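Local coordinates for protein enoyl-CoA hydratase/carnithine racemase (Magnetospirillum magneticum, PDB 4NEK) that probably acts as a delta(3)-delta(2)-enoyl-CoA isomerase, shifting the double bond of unsaturated acyl-CoA thioesters, within the enoyl-CoA hydratase/isomerase family, at residues Ser7-Gly12 and Glu43-Val48; Gly11-Val16 and Ala189-Ala194; Pro120-His125 and Phe162-Ala167. All coordinates share one frame; numbering follows the deposited sequence.

Contact 1 (Ser7-Gly12 and Glu43-Val48)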
ATOM      1  N   SER C   7      -8.350 -34.651 -14.396  1.00 34.51           N
ATOM      2  CA  SER C   7      -8.448 -34.741 -12.981  1.00 35.41           C
ATOM      3  C   SER C   7      -7.671 -35.936 -12.487  1.00 36.68           C
ATOM      4  O   SER C   7      -7.719 -36.975 -13.085  1.00 38.70           O
ATOM      5  CB  SER C   7      -9.895 -34.900 -12.604  1.00 37.32           C
ATOM      6  OG  SER C   7     -10.011 -34.802 -11.209  1.00 42.40           O
ATOM      7  N   HIS C   8      -6.967 -35.797 -11.376  1.00 38.32           N
ATOM      8  CA  HIS C   8      -6.293 -36.925 -10.770  1.00 37.59           C
ATOM      9  C   HIS C   8      -5.932 -36.580  -9.338  1.00 36.25           C
ATOM     10  O   HIS C   8      -5.912 -35.415  -8.986  1.00 34.13           O
ATOM     11  CB  HIS C   8      -5.047 -37.268 -11.572  1.00 38.59           C
ATOM     12  CG  HIS C   8      -3.954 -36.270 -11.424  1.00 42.96           C
ATOM     13  ND1 HIS C   8      -2.968 -36.393 -10.470  1.00 46.36           N
ATOM     14  CD2 HIS C   8      -3.687 -35.127 -12.099  1.00 43.49           C
ATOM     15  CE1 HIS C   8      -2.124 -35.380 -10.579  1.00 46.05           C
ATOM     16  NE2 HIS C   8      -2.533 -34.603 -11.565  1.00 46.50           N
ATOM     17  N   VAL C   9      -5.643 -37.589  -8.523  1.00 35.66           N
ATOM     18  CA  VAL C   9      -5.361 -37.387  -7.106  1.00 37.75           C
ATOM     19  C   VAL C   9      -3.912 -37.690  -6.775  1.00 40.13           C
ATOM     20  O   VAL C   9      -3.419 -38.690  -7.191  1.00 42.51           O
ATOM     21  CB  VAL C   9      -6.226 -38.318  -6.263  1.00 37.82           C
ATOM     22  CG1 VAL C   9      -5.937 -38.100  -4.795  1.00 39.68           C
ATOM     23  CG2 VAL C   9      -7.698 -38.084  -6.555  1.00 37.87           C
ATOM     24  N   GLU C  10      -3.243 -36.827  -6.014  1.00 45.34           N
ATOM     25  CA  GLU C  10      -1.881 -37.042  -5.534  1.00 43.37           C
ATOM     26  C   GLU C  10      -1.789 -36.574  -4.090  1.00 41.05           C
ATOM     27  O   GLU C  10      -2.032 -35.392  -3.800  1.00 46.26           O
ATOM     28  CB  GLU C  10      -0.964 -36.055  -6.319  1.00 50.97           C
ATOM     29  CG  GLU C  10      -0.072 -36.362  -7.514  1.00 57.90           C
ATOM     30  CD  GLU C  10       0.580 -35.060  -7.987  1.00 56.83           C
ATOM     31  OE1 GLU C  10       0.307 -34.584  -9.108  1.00 44.51           O
ATOM     32  OE2 GLU C  10       1.373 -34.513  -7.202  1.00 61.28           O
ATOM     33  N   GLY C  11      -1.375 -37.443  -3.185  1.00 37.67           N
ATOM     34  CA  GLY C  11      -1.054 -37.015  -1.815  1.00 35.83           C
ATOM     35  C   GLY C  11      -2.147 -36.249  -1.129  1.00 33.94           C
ATOM     36  O   GLY C  11      -1.891 -35.214  -0.486  1.00 37.98           O
ATOM     37  N   GLY C  12      -3.376 -36.721  -1.306  1.00 31.58           N
ATOM     38  CA  GLY C  12      -4.530 -36.096  -0.687  1.00 30.64           C
ATOM     39  C   GLY C  12      -5.132 -34.898  -1.428  1.00 29.25           C
ATOM     40  O   GLY C  12      -6.082 -34.274  -0.924  1.00 30.32           O
ATOM     41  N   GLU C  43     -15.461 -34.697  -3.415  1.00 30.69           N
ATOM     42  CA  GLU C  43     -16.182 -34.469  -2.156  1.00 34.65           C
ATOM     43  C   GLU C  43     -16.523 -35.763  -1.455  1.00 36.24           C
ATOM     44  O   GLU C  43     -16.488 -35.799  -0.236  1.00 33.48           O
ATOM     45  CB  GLU C  43     -17.450 -33.650  -2.373  1.00 37.64           C
ATOM     46  CG  GLU C  43     -17.178 -32.154  -2.519  1.00 42.51           C
ATOM     47  CD  GLU C  43     -16.967 -31.456  -1.177  1.00 48.42           C
ATOM     48  OE1 GLU C  43     -17.960 -31.240  -0.428  1.00 57.48           O
ATOM     49  OE2 GLU C  43     -15.810 -31.108  -0.866  1.00 52.35           O
ATOM     50  N   ALA C  44     -16.794 -36.813  -2.229  1.00 38.33           N
ATOM     51  CA  ALA C  44     -17.133 -38.145  -1.694  1.00 40.30           C
ATOM     52  C   ALA C  44     -15.928 -39.053  -1.467  1.00 38.84           C
ATOM     53  O   ALA C  44     -16.013 -39.996  -0.703  1.00 36.98           O
ATOM     54  CB  ALA C  44     -18.092 -38.837  -2.625  1.00 37.12           C
ATOM     55  N   ASP C  45     -14.789 -38.730  -2.066  1.00 38.09           N
ATOM     56  CA  ASP C  45     -13.606 -39.585  -1.966  1.00 38.00           C
ATOM     57  C   ASP C  45     -12.815 -39.355  -0.687  1.00 40.73           C
ATOM     58  O   ASP C  45     -12.238 -38.280  -0.436  1.00 41.48           O
ATOM     59  CB  ASP C  45     -12.711 -39.325  -3.173  1.00 41.80           C
ATOM     60  CG  ASP C  45     -11.504 -40.267  -3.258  1.00 44.27           C
ATOM     61  OD1 ASP C  45     -11.219 -41.009  -2.275  1.00 46.26           O
ATOM     62  OD2 ASP C  45     -10.831 -40.227  -4.330  1.00 44.51           O
ATOM     63  N   ASP C  46     -12.724 -40.400   0.097  1.00 39.37           N
ATOM     64  CA  ASP C  46     -11.994 -40.363   1.326  1.00 42.57           C
ATOM     65  C   ASP C  46     -10.481 -40.162   1.164  1.00 38.60           C
ATOM     66  O   ASP C  46      -9.817 -39.758   2.092  1.00 38.10           O
ATOM     67  CB  ASP C  46     -12.261 -41.648   2.061  1.00 51.71           C
ATOM     68  CG  ASP C  46     -11.777 -41.600   3.504  1.00 58.99           C
ATOM     69  OD1 ASP C  46     -11.146 -40.676   4.017  1.00 71.89           O
ATOM     70  OD2 ASP C  46     -11.973 -42.567   4.161  1.00 72.09           O
ATOM     71  N   ASP C  47      -9.923 -40.417   0.007  1.00 38.34           N
ATOM     72  CA  ASP C  47      -8.490 -40.150  -0.193  1.00 42.65           C
ATOM     73  C   ASP C  47      -8.187 -38.709  -0.536  1.00 36.29           C
ATOM     74  O   ASP C  47      -7.030 -38.331  -0.678  1.00 32.44           O
ATOM     75  CB  ASP C  47      -7.953 -40.998  -1.346  1.00 50.25           C
ATOM     76  CG  ASP C  47      -8.042 -42.488  -1.063  1.00 56.32           C
ATOM     77  OD1 ASP C  47      -7.631 -42.897   0.034  1.00 59.57           O
ATOM     78  OD2 ASP C  47      -8.531 -43.231  -1.930  1.00 63.58           O
ATOM     79  N   VAL C  48      -9.226 -37.916  -0.717  1.00 33.66           N
ATOM     80  CA  VAL C  48      -9.078 -36.511  -1.065  1.00 32.00           C
ATOM     81  C   VAL C  48      -9.350 -35.575   0.118  1.00 29.52           C
ATOM     82  O   VAL C  48     -10.408 -35.634   0.729  1.00 27.86           O
ATOM     83  CB  VAL C  48     -10.049 -36.153  -2.151  1.00 31.35           C
ATOM     84  CG1 VAL C  48     -10.033 -34.653  -2.396  1.00 34.67           C
ATOM     85  CG2 VAL C  48      -9.674 -36.895  -3.403  1.00 32.03           C
TER

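Contact 2 (Gly11-Val16 and Ala189-Ala194)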
ATOM      1  N   GLY C  11      -1.375 -37.443  -3.185  1.00 37.67           N
ATOM      2  CA  GLY C  11      -1.054 -37.015  -1.815  1.00 35.83           C
ATOM      3  C   GLY C  11      -2.147 -36.249  -1.129  1.00 33.94           C
ATOM      4  O   GLY C  11      -1.891 -35.214  -0.486  1.00 37.98           O
ATOM      5  N   GLY C  12      -3.376 -36.721  -1.306  1.00 31.58           N
ATOM      6  CA  GLY C  12      -4.530 -36.096  -0.687  1.00 30.64           C
ATOM      7  C   GLY C  12      -5.132 -34.898  -1.428  1.00 29.25           C
ATOM      8  O   GLY C  12      -6.082 -34.274  -0.924  1.00 30.32           O
ATOM      9  N   VAL C  13      -4.580 -34.573  -2.600  1.00 26.54           N
ATOM     10  CA  VAL C  13      -4.975 -33.413  -3.356  1.00 25.95           C
ATOM     11  C   VAL C  13      -5.572 -33.835  -4.661  1.00 26.74           C
ATOM     12  O   VAL C  13      -4.938 -34.518  -5.446  1.00 25.72           O
ATOM     13  CB  VAL C  13      -3.754 -32.537  -3.676  1.00 25.83           C
ATOM     14  CG1 VAL C  13      -4.174 -31.334  -4.483  1.00 26.44           C
ATOM     15  CG2 VAL C  13      -3.071 -32.060  -2.409  1.00 26.11           C
ATOM     16  N   GLN C  14      -6.794 -33.407  -4.932  1.00 29.51           N
ATOM     17  CA  GLN C  14      -7.382 -33.656  -6.233  1.00 27.07           C
ATOM     18  C   GLN C  14      -7.150 -32.499  -7.180  1.00 26.63           C
ATOM     19  O   GLN C  14      -7.678 -31.426  -6.982  1.00 27.76           O
ATOM     20  CB  GLN C  14      -8.853 -33.887  -6.150  1.00 30.17           C
ATOM     21  CG  GLN C  14      -9.346 -34.301  -7.519  1.00 33.02           C
ATOM     22  CD  GLN C  14     -10.705 -34.955  -7.489  1.00 40.52           C
ATOM     23  OE1 GLN C  14     -11.006 -35.748  -6.608  1.00 51.03           O
ATOM     24  NE2 GLN C  14     -11.545 -34.610  -8.452  1.00 44.85           N
ATOM     25  N   VAL C  15      -6.343 -32.738  -8.199  1.00 25.72           N
ATOM     26  CA  VAL C  15      -5.984 -31.748  -9.151  1.00 26.08           C
ATOM     27  C   VAL C  15      -6.998 -31.778 -10.260  1.00 28.59           C
ATOM     28  O   VAL C  15      -7.334 -32.843 -10.769  1.00 33.16           O
ATOM     29  CB  VAL C  15      -4.635 -32.070  -9.751  1.00 27.10           C
ATOM     30  CG1 VAL C  15      -4.254 -31.025 -10.789  1.00 29.35           C
ATOM     31  CG2 VAL C  15      -3.586 -32.108  -8.666  1.00 27.51           C
ATOM     32  N   VAL C  16      -7.530 -30.619 -10.591  1.00 26.82           N
ATOM     33  CA  VAL C  16      -8.583 -30.479 -11.589  1.00 27.04           C
ATOM     34  C   VAL C  16      -8.122 -29.390 -12.544  1.00 25.81           C
ATOM     35  O   VAL C  16      -7.983 -28.260 -12.134  1.00 27.26           O
ATOM     36  CB  VAL C  16      -9.886 -30.042 -10.914  1.00 25.41           C
ATOM     37  CG1 VAL C  16     -10.965 -29.845 -11.944  1.00 27.72           C
ATOM     38  CG2 VAL C  16     -10.337 -31.076  -9.884  1.00 25.14           C
ATOM     39  N   ALA C 189       0.794 -25.178  -1.150  1.00 22.45           N
ATOM     40  CA  ALA C 189      -0.269 -24.717  -0.270  1.00 22.18           C
ATOM     41  C   ALA C 189      -1.377 -25.771  -0.097  1.00 22.92           C
ATOM     42  O   ALA C 189      -1.866 -25.987   1.003  1.00 20.41           O
ATOM     43  CB  ALA C 189      -0.836 -23.435  -0.805  1.00 21.81           C
ATOM     44  N   ALA C 190      -1.734 -26.441  -1.191  1.00 22.06           N
ATOM     45  CA  ALA C 190      -2.672 -27.528  -1.115  1.00 23.30           C
ATOM     46  C   ALA C 190      -2.200 -28.639  -0.189  1.00 23.41           C
ATOM     47  O   ALA C 190      -2.985 -29.182   0.601  1.00 25.12           O
ATOM     48  CB  ALA C 190      -2.933 -28.091  -2.500  1.00 24.39           C
ATOM     49  N   ARG C 191      -0.940 -29.012  -0.296  1.00 25.74           N
ATOM     50  CA  ARG C 191      -0.382 -30.078   0.557  1.00 27.18           C
ATOM     51  C   ARG C 191      -0.349 -29.660   2.023  1.00 26.03           C
ATOM     52  O   ARG C 191      -0.596 -30.452   2.909  1.00 26.41           O
ATOM     53  CB  ARG C 191       1.033 -30.437   0.145  1.00 30.04           C
ATOM     54  CG  ARG C 191       1.087 -31.265  -1.101  1.00 35.50           C
ATOM     55  CD  ARG C 191       2.477 -31.844  -1.301  1.00 41.72           C
ATOM     56  NE  ARG C 191       2.631 -32.290  -2.681  1.00 51.01           N
ATOM     57  CZ  ARG C 191       2.116 -33.413  -3.190  1.00 61.03           C
ATOM     58  NH1 ARG C 191       1.440 -34.276  -2.428  1.00 69.45           N
ATOM     59  NH2 ARG C 191       2.284 -33.684  -4.479  1.00 60.10           N
ATOM     60  N   LYS C 192      -0.059 -28.408   2.271  1.00 24.90           N
ATOM     61  CA  LYS C 192      -0.024 -27.954   3.619  1.00 24.83           C
ATOM     62  C   LYS C 192      -1.445 -28.049   4.212  1.00 25.20           C
ATOM     63  O   LYS C 192      -1.616 -28.454   5.346  1.00 25.75           O
ATOM     64  CB  LYS C 192       0.534 -26.552   3.659  1.00 25.82           C
ATOM     65  CG  LYS C 192       0.816 -26.112   5.050  1.00 29.12           C
ATOM     66  CD  LYS C 192       1.554 -24.777   5.124  1.00 33.75           C
ATOM     67  CE  LYS C 192       1.636 -24.336   6.588  1.00 34.46           C
ATOM     68  NZ  LYS C 192       2.683 -23.291   6.810  1.00 39.21           N
ATOM     69  N   LEU C 193      -2.470 -27.699   3.443  1.00 23.43           N
ATOM     70  CA  LEU C 193      -3.828 -27.901   3.898  1.00 24.25           C
ATOM     71  C   LEU C 193      -4.152 -29.386   4.066  1.00 25.45           C
ATOM     72  O   LEU C 193      -4.862 -29.780   5.000  1.00 22.24           O
ATOM     73  CB  LEU C 193      -4.822 -27.306   2.924  1.00 25.20           C
ATOM     74  CG  LEU C 193      -4.902 -25.792   2.925  1.00 26.46           C
ATOM     75  CD1 LEU C 193      -5.717 -25.308   1.751  1.00 28.40           C
ATOM     76  CD2 LEU C 193      -5.512 -25.281   4.207  1.00 27.82           C
ATOM     77  N   ALA C 194      -3.634 -30.208   3.163  1.00 25.40           N
ATOM     78  CA  ALA C 194      -3.968 -31.615   3.186  1.00 28.88           C
ATOM     79  C   ALA C 194      -3.341 -32.285   4.391  1.00 31.91           C
ATOM     80  O   ALA C 194      -3.840 -33.310   4.834  1.00 31.07           O
ATOM     81  CB  ALA C 194      -3.515 -32.310   1.904  1.00 30.08           C
TER

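Contact 3 (Pro120-His125 and Phe162-Ala167)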
ATOM      1  N   PRO C 120       2.022 -12.981 -12.438  1.00 30.03           N
ATOM      2  CA  PRO C 120       2.195 -11.553 -12.721  1.00 31.09           C
ATOM      3  C   PRO C 120       1.344 -11.031 -13.863  1.00 32.64           C
ATOM      4  O   PRO C 120       0.740  -9.951 -13.731  1.00 35.76           O
ATOM      5  CB  PRO C 120       3.664 -11.459 -13.090  1.00 31.94           C
ATOM      6  CG  PRO C 120       4.297 -12.473 -12.239  1.00 32.32           C
ATOM      7  CD  PRO C 120       3.323 -13.615 -12.173  1.00 32.68           C
ATOM      8  N   GLY C 121       1.227 -11.738 -14.972  1.00 27.71           N
ATOM      9  CA  GLY C 121       0.368 -11.136 -16.025  1.00 27.19           C
ATOM     10  C   GLY C 121      -1.147 -11.354 -15.946  1.00 24.72           C
ATOM     11  O   GLY C 121      -1.867 -11.084 -16.893  1.00 24.56           O
ATOM     12  N   THR C 122      -1.678 -11.795 -14.818  1.00 23.01           N
ATOM     13  CA  THR C 122      -3.097 -12.144 -14.802  1.00 21.79           C
ATOM     14  C   THR C 122      -4.010 -10.939 -15.013  1.00 22.16           C
ATOM     15  O   THR C 122      -3.798  -9.857 -14.449  1.00 22.85           O
ATOM     16  CB  THR C 122      -3.481 -12.800 -13.491  1.00 20.92           C
ATOM     17  OG1 THR C 122      -2.562 -13.864 -13.213  1.00 20.98           O
ATOM     18  CG2 THR C 122      -4.855 -13.350 -13.540  1.00 21.68           C
ATOM     19  N   ARG C 123      -5.011 -11.134 -15.847  1.00 22.79           N
ATOM     20  CA  ARG C 123      -5.973 -10.087 -16.187  1.00 27.11           C
ATOM     21  C   ARG C 123      -7.379 -10.538 -15.748  1.00 25.75           C
ATOM     22  O   ARG C 123      -7.876 -11.553 -16.213  1.00 25.01           O
ATOM     23  CB  ARG C 123      -5.914  -9.860 -17.655  1.00 27.21           C
ATOM     24  CG  ARG C 123      -6.646  -8.656 -18.161  1.00 33.35           C
ATOM     25  CD  ARG C 123      -6.481  -8.558 -19.680  1.00 33.44           C
ATOM     26  NE  ARG C 123      -7.469  -7.631 -20.192  1.00 38.24           N
ATOM     27  CZ  ARG C 123      -8.693  -7.946 -20.621  1.00 44.20           C
ATOM     28  NH1 ARG C 123      -9.105  -9.197 -20.631  1.00 47.02           N
ATOM     29  NH2 ARG C 123      -9.521  -6.983 -21.035  1.00 47.84           N
ATOM     30  N   PHE C 124      -7.958  -9.824 -14.795  1.00 23.25           N
ATOM     31  CA  PHE C 124      -9.254 -10.190 -14.245  1.00 24.19           C
ATOM     32  C   PHE C 124     -10.308  -9.333 -14.910  1.00 26.47           C
ATOM     33  O   PHE C 124     -10.067  -8.154 -15.181  1.00 26.37           O
ATOM     34  CB  PHE C 124      -9.295  -9.926 -12.754  1.00 24.11           C
ATOM     35  CG  PHE C 124      -8.258 -10.674 -11.979  1.00 23.22           C
ATOM     36  CD1 PHE C 124      -6.998 -10.135 -11.812  1.00 24.72           C
ATOM     37  CD2 PHE C 124      -8.536 -11.929 -11.446  1.00 21.49           C
ATOM     38  CE1 PHE C 124      -6.023 -10.840 -11.121  1.00 25.40           C
ATOM     39  CE2 PHE C 124      -7.587 -12.629 -10.758  1.00 22.79           C
ATOM     40  CZ  PHE C 124      -6.326 -12.085 -10.583  1.00 24.36           C
ATOM     41  N   HIS C 125     -11.479  -9.897 -15.199  1.00 27.10           N
ATOM     42  CA  HIS C 125     -12.504  -9.111 -15.901  1.00 26.06           C
ATOM     43  C   HIS C 125     -13.866  -9.698 -15.700  1.00 25.60           C
ATOM     44  O   HIS C 125     -14.031 -10.885 -15.833  1.00 21.67           O
ATOM     45  CB  HIS C 125     -12.168  -9.078 -17.388  1.00 27.14           C
ATOM     46  CG  HIS C 125     -12.838  -7.984 -18.137  1.00 28.74           C
ATOM     47  ND1 HIS C 125     -12.753  -7.872 -19.508  1.00 29.93           N
ATOM     48  CD2 HIS C 125     -13.623  -6.962 -17.722  1.00 30.36           C
ATOM     49  CE1 HIS C 125     -13.462  -6.834 -19.907  1.00 30.52           C
ATOM     50  NE2 HIS C 125     -13.985  -6.252 -18.841  1.00 29.92           N
ATOM     51  N   PHE C 162      -9.165  -5.559 -14.416  1.00 20.42           N
ATOM     52  CA  PHE C 162      -8.227  -5.120 -13.405  1.00 18.94           C
ATOM     53  C   PHE C 162      -7.170  -6.175 -13.247  1.00 18.69           C
ATOM     54  O   PHE C 162      -7.289  -7.246 -13.839  1.00 18.66           O
ATOM     55  CB  PHE C 162      -8.937  -4.822 -12.072  1.00 18.91           C
ATOM     56  CG  PHE C 162      -9.662  -5.995 -11.477  1.00 18.73           C
ATOM     57  CD1 PHE C 162     -10.964  -6.311 -11.896  1.00 19.25           C
ATOM     58  CD2 PHE C 162      -9.055  -6.784 -10.529  1.00 17.91           C
ATOM     59  CE1 PHE C 162     -11.644  -7.409 -11.353  1.00 19.47           C
ATOM     60  CE2 PHE C 162      -9.713  -7.884  -9.990  1.00 18.97           C
ATOM     61  CZ  PHE C 162     -11.013  -8.189 -10.401  1.00 19.35           C
ATOM     62  N   GLY C 163      -6.135  -5.819 -12.472  1.00 18.63           N
ATOM     63  CA  GLY C 163      -4.904  -6.560 -12.398  1.00 18.61           C
ATOM     64  C   GLY C 163      -4.644  -7.056 -11.008  1.00 19.40           C
ATOM     65  O   GLY C 163      -5.484  -6.905 -10.112  1.00 18.91           O
ATOM     66  N   VAL C 164      -3.468  -7.646 -10.847  1.00 18.30           N
ATOM     67  CA  VAL C 164      -3.068  -8.260  -9.604  1.00 19.44           C
ATOM     68  C   VAL C 164      -2.924  -7.263  -8.458  1.00 20.25           C
ATOM     69  O   VAL C 164      -3.109  -7.650  -7.292  1.00 21.24           O
ATOM     70  CB  VAL C 164      -1.767  -9.070  -9.772  1.00 19.99           C
ATOM     71  CG1 VAL C 164      -2.009 -10.255 -10.699  1.00 19.96           C
ATOM     72  CG2 VAL C 164      -0.615  -8.198 -10.313  1.00 19.30           C
ATOM     73  N   ASP C 165      -2.634  -6.007  -8.773  1.00 19.19           N
ATOM     74  CA  ASP C 165      -2.616  -4.990  -7.747  1.00 21.39           C
ATOM     75  C   ASP C 165      -3.936  -4.887  -7.003  1.00 22.01           C
ATOM     76  O   ASP C 165      -4.021  -5.034  -5.783  1.00 24.69           O
ATOM     77  CB  ASP C 165      -2.196  -3.647  -8.325  1.00 23.96           C
ATOM     78  CG  ASP C 165      -3.055  -3.186  -9.543  1.00 30.42           C
ATOM     79  OD1 ASP C 165      -3.771  -3.980 -10.212  1.00 27.60           O
ATOM     80  OD2 ASP C 165      -3.046  -1.955  -9.801  1.00 35.78           O
ATOM     81  N   THR C 166      -4.998  -4.727  -7.751  1.00 24.40           N
ATOM     82  CA  THR C 166      -6.305  -4.598  -7.173  1.00 23.14           C
ATOM     83  C   THR C 166      -6.719  -5.936  -6.564  1.00 22.99           C
ATOM     84  O   THR C 166      -7.276  -5.973  -5.480  1.00 22.07           O
ATOM     85  CB  THR C 166      -7.289  -4.154  -8.257  1.00 24.31           C
ATOM     86  OG1 THR C 166      -6.847  -2.915  -8.815  1.00 23.27           O
ATOM     87  CG2 THR C 166      -8.692  -3.997  -7.707  1.00 23.46           C
ATOM     88  N   ALA C 167      -6.447  -7.027  -7.263  1.00 21.36           N
ATOM     89  CA  ALA C 167      -6.945  -8.310  -6.811  1.00 22.34           C
ATOM     90  C   ALA C 167      -6.369  -8.664  -5.464  1.00 24.15           C
ATOM     91  O   ALA C 167      -7.076  -9.169  -4.594  1.00 22.08           O
ATOM     92  CB  ALA C 167      -6.580  -9.396  -7.801  1.00 25.22           C
TER
HETATM   93  O   HOH W   1      -2.349  -7.761 -13.673  1.00 22.04           O

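Contact 1 (Ser7-Gly12 and Glu43-Val48)
V9 and V48 supply the apolar part of this contact. V48 turns a single methyl, CG2, to both branches of V9: V9 CG2 lies 3.9 Å from V48 CG2, and V9 CG1 slightly farther from it. In V48 this branch is anti to the carbonyl carbon, because CG1 occupies the place opposite the backbone N (chi1 173°), and CG2 is thereby turned to the strand.

The second kind of interaction is a CA-H...O contact. G12 CA approaches D47 O at 3.4 Å, and the angle of 176° at the hydrogen is almost straight. G12 also makes backbone hydrogen bonds with N49 and V50, just after the second segment.

Other bonds shape the 43-48 segment itself. Leaving helix 29-44, D45 to V48 form a type I beta turn, with V48 N bonded to D45 O at 3.0 Å. An Asx turn is built into it: D47 N donates to D45 OD1 at 2.7 Å, reaching the oxygen from above the carboxylate plane. D45 OD2 forms a salt bridge with K41.

No hydrogen bond joins the two segments. D45 OD1 and the amides of D47 and V48 fold the turn, while D46 pairs with R198 and V48 O accepts from K92 and R198. What meets strand 5-10 and the turn after it is a methyl contact on V9 and one carbonyl on G12, a join of weak interactions at the protein surface.

Contact 2 (Gly11-Val16 and Ala189-Ala194)
V13 packs against A190 where the N-terminal beta hairpin of the crotonase-like fold meets helix 179-194. The hairpin joins strands 5-10 and 13-18 through G11 and G12, whose backbone angles match a type I' turn, and the helix segment runs roughly antiparallel to strand 13-16, at 148° and 9.5 Å between the axes.

The tight part is apolar. Both methyls of V13 straddle the single methyl of A190, CG1 and CG2 each 4.0 Å from A190 CB. With CG1 anti to the backbone N (chi1 179°), CG2 is the branch that also reaches A194 CB, at 4.3 Å. One helical turn separates the two alanines, and their small side chains leave room for V13 CG2 against both.

Toward solvent the contact thins out. The R191 chain, extended from CG to NE, carries its guanidinium to the glycine turn, where G11 CA lies at the edge of the group, in plane. Its charge is met by E10, through an NH2 to OE2 salt bridge. On another side of the helix, K192 pairs with E160 of a second subunit and with D181 and E180 of a third. At the exposed turn, R191 NH1 stops 3.8 Å from G11 CA.

Contact 3 (Pro120-His125 and Phe162-Ala167)
F124 presents one ring face to A167, whose CB sits 4.1 Å from the F124 ring centroid, while T122 CG2 covers the other face toward its rim. At the ring edge, in plane, lies F162 O, with V164 CG1 farther along. The F162 ring receives F124 CB over one face, 3.5 Å from the F162 centroid, a CH-pi contact. The two rings are nearly parallel, 12° apart, but slid so far that they barely overlap. It is the F162 chi1 of 60° that swings the ring under the CB of its partner.

Behind the rings the backbones form a single antiparallel bridge, a hydrogen-bonded pair: F124 N to F162 O at 2.8 Å, and F162 N to F124 O at 2.9 Å. In this crotonase-like fold strand 123-125 also pairs in parallel with strand 101-103, and the bridge ties that small sheet to the entry of helix 164-169. An alanine in place of F162 would probably leave F124 CB without the ring face it packs on and open a gap beside it.

G163 is the helix N-cap residue. Next to it a water donates to T122 O at 2.7 Å and accepts from V164 N at 3.0 Å, serving the first helical amide. Beyond, P120 packs on F162 of a fourth subunit.

Contacts 1 and 2 start from the same glycine turn, sharing G11 and G12, and their centres lie 8 Å apart. The hairpin thus meets the turn after helix 29-44 in contact 1 and helix 179-194 in contact 2. Contact 1 is a surface seam and contact 2 partly buried, yet neither has a hydrogen bond across it. Contact 3 is the buried one, its centre about 30 Å from that of contact 1; along the chain it is nested within the loop that contact 2 closes. There, aromatic faces and paired backbone bonds take over from valine and alanine methyls, joined in contact 1 by a CA-H...O contact and in contact 2 by a guanidinium edge.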